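Local coordinates for bacteriocin immunity protein (Pseudomonas aeruginosa, PDB 4UHP) that binds the DNase domain of pyocin AP41 in a tight complex and probably thereby protects the producing cell from its own toxin, at residues 18-23 with 66-71. Numbering follows the deposited sequence.
Sequences IIEEFF and ETPEGI
F23 lays one face of its ring against the pyrrolidine of P68, where CD of P68 stands 3.8 Å from the F23 ring centroid, 15° off the normal, in a CH-pi contact; CG of P68 lies 3.6 Å from CD1 of F23. The rim of the ring meets different neighbours: CE1 of F23 touches CD1 of I71 at 3.7 Å, near the ring plane, and CZ of F23 comes within 3.1 Å of the backbone O of E66, so the aromatic edge faces a carbonyl oxygen. With CG anti to the carbonyl carbon (chi1 -65°), the F23 ring projects toward the start of helix 68-81. Deeper in the contact, buried I19 touches both P68 and I71, its CG2 lying 3.6 Å from CD1 of I71 and 3.8 Å from CA of P68. The aliphatic part of E20 passes at about a right angle to P68, with CG of E20 4.0 Å from CB of P68, while OE1 of E20 forms a salt bridge with K26. No hydrogen bond joins the segments; T67 caps helix 68-81 through a weak bond from N of G70 to OG1 of T67. I19 also packs on F45 of helix 31-49, and F23 and E66 touch apolar side chains of the partner protein. The contact joins the C-terminal part of helix 12-19 and the turn after it to helix 68-81 in the four-helix fold of colicin and pyocin immunity proteins.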
loop_
_atom_site.group_PDB
_atom_site.type_symbol
_atom_site.label_atom_id
_atom_site.label_comp_id
_atom_site.label_asym_id
_atom_site.label_seq_id
_atom_site.Cartn_x
_atom_site.Cartn_y
_atom_site.Cartn_z
ATOM N N ILE D 18 5.464 -7.590 -15.962
ATOM C CA ILE D 18 5.765 -7.258 -14.574
ATOM C C ILE D 18 4.675 -6.382 -13.967
ATOM O O ILE D 18 4.252 -6.597 -12.827
ATOM C CB ILE D 18 7.122 -6.535 -14.448
ATOM C CG1 ILE D 18 8.261 -7.442 -14.913
ATOM C CG2 ILE D 18 7.361 -6.079 -13.019
ATOM C CD1 ILE D 18 9.623 -6.801 -14.796
ATOM N N ILE D 19 4.220 -5.394 -14.734
ATOM C CA ILE D 19 3.215 -4.454 -14.253
ATOM C C ILE D 19 1.889 -5.152 -13.943
ATOM O O ILE D 19 1.206 -4.807 -12.977
ATOM C CB ILE D 19 2.974 -3.325 -15.272
ATOM C CG1 ILE D 19 4.293 -2.628 -15.608
ATOM C CG2 ILE D 19 1.981 -2.318 -14.725
ATOM C CD1 ILE D 19 5.018 -2.091 -14.388
ATOM N N GLU D 20 1.542 -6.150 -14.749
ATOM C CA GLU D 20 0.306 -6.900 -14.552
ATOM C C GLU D 20 0.271 -7.583 -13.184
ATOM O O GLU D 20 -0.800 -7.864 -12.646
ATOM C CB GLU D 20 0.133 -7.938 -15.663
ATOM C CG GLU D 20 -0.244 -7.340 -17.009
ATOM C CD GLU D 20 -0.204 -8.353 -18.136
ATOM O OE1 GLU D 20 0.420 -9.422 -17.959
ATOM O OE2 GLU D 20 -0.789 -8.075 -19.204
ATOM N N GLU D 21 1.447 -7.834 -12.622
ATOM C CA GLU D 21 1.552 -8.516 -11.339
ATOM C C GLU D 21 1.079 -7.613 -10.195
ATOM O O GLU D 21 0.830 -8.081 -9.085
ATOM C CB GLU D 21 2.994 -8.984 -11.111
ATOM C CG GLU D 21 3.143 -10.091 -10.079
ATOM C CD GLU D 21 4.370 -10.960 -10.314
ATOM O OE1 GLU D 21 4.949 -10.899 -11.420
ATOM O OE2 GLU D 21 4.758 -11.703 -9.388
ATOM N N PHE D 22 0.939 -6.321 -10.477
ATOM C CA PHE D 22 0.404 -5.377 -9.501
ATOM C C PHE D 22 -1.125 -5.352 -9.512
ATOM O O PHE D 22 -1.744 -4.533 -8.832
ATOM C CB PHE D 22 0.949 -3.971 -9.762
ATOM C CG PHE D 22 2.423 -3.840 -9.515
ATOM C CD1 PHE D 22 2.904 -3.538 -8.253
ATOM C CD2 PHE D 22 3.329 -4.028 -10.543
ATOM C CE1 PHE D 22 4.260 -3.423 -8.022
ATOM C CE2 PHE D 22 4.686 -3.914 -10.319
ATOM C CZ PHE D 22 5.152 -3.611 -9.056
ATOM N N PHE D 23 -1.727 -6.257 -10.277
ATOM C CA PHE D 23 -3.181 -6.312 -10.401
ATOM C C PHE D 23 -3.710 -7.731 -10.219
ATOM O O PHE D 23 -4.892 -7.927 -9.952
ATOM C CB PHE D 23 -3.623 -5.766 -11.761
ATOM C CG PHE D 23 -3.329 -4.304 -11.953
ATOM C CD1 PHE D 23 -2.087 -3.885 -12.401
ATOM C CD2 PHE D 23 -4.298 -3.349 -11.692
ATOM C CE1 PHE D 23 -1.813 -2.539 -12.579
ATOM C CE2 PHE D 23 -4.033 -2.003 -11.870
ATOM C CZ PHE D 23 -2.786 -1.597 -12.312
ATOM N N GLU D 66 -4.766 4.014 -15.224
ATOM C CA GLU D 66 -4.856 3.148 -14.046
ATOM C C GLU D 66 -4.533 1.688 -14.338
ATOM O O GLU D 66 -4.210 0.922 -13.430
ATOM C CB GLU D 66 -6.255 3.228 -13.427
ATOM C CG GLU D 66 -6.659 4.609 -12.946
ATOM C CD GLU D 66 -7.394 5.408 -14.003
ATOM O OE1 GLU D 66 -7.383 4.998 -15.184
ATOM O OE2 GLU D 66 -7.995 6.444 -13.645
ATOM N N THR D 67 -4.640 1.305 -15.602
ATOM C CA THR D 67 -4.455 -0.083 -16.011
ATOM C C THR D 67 -2.984 -0.353 -16.315
ATOM O O THR D 67 -2.215 0.589 -16.494
ATOM C CB THR D 67 -5.312 -0.411 -17.250
ATOM O OG1 THR D 67 -4.791 0.289 -18.386
ATOM C CG2 THR D 67 -6.762 -0.012 -17.018
ATOM N N PRO D 68 -2.586 -1.638 -16.360
ATOM C CA PRO D 68 -1.208 -1.989 -16.723
ATOM C C PRO D 68 -0.735 -1.300 -18.002
ATOM O O PRO D 68 0.393 -0.814 -18.042
ATOM C CB PRO D 68 -1.279 -3.504 -16.917
ATOM C CG PRO D 68 -2.350 -3.939 -15.963
ATOM C CD PRO D 68 -3.362 -2.823 -15.940
ATOM N N GLU D 69 -1.597 -1.249 -19.015
ATOM C CA GLU D 69 -1.282 -0.581 -20.275
ATOM C C GLU D 69 -1.022 0.911 -20.073
ATOM O O GLU D 69 -0.116 1.479 -20.684
ATOM C CB GLU D 69 -2.420 -0.781 -21.280
ATOM C CG GLU D 69 -2.641 -2.225 -21.711
ATOM C CD GLU D 69 -1.671 -2.675 -22.790
ATOM O OE1 GLU D 69 -0.768 -1.890 -23.150
ATOM O OE2 GLU D 69 -1.818 -3.812 -23.286
ATOM N N GLY D 70 -1.821 1.539 -19.214
ATOM C CA GLY D 70 -1.668 2.953 -18.916
ATOM C C GLY D 70 -0.376 3.255 -18.179
ATOM O O GLY D 70 0.286 4.257 -18.456
ATOM N N ILE D 71 -0.021 2.387 -17.235
ATOM C CA ILE D 71 1.226 2.516 -16.487
ATOM C C ILE D 71 2.433 2.448 -17.423
ATOM O O ILE D 71 3.344 3.276 -17.344
ATOM C CB ILE D 71 1.349 1.421 -15.415
ATOM C CG1 ILE D 71 0.222 1.563 -14.389
ATOM C CG2 ILE D 71 2.707 1.491 -14.738
ATOM C CD1 ILE D 71 0.172 0.455 -13.367
#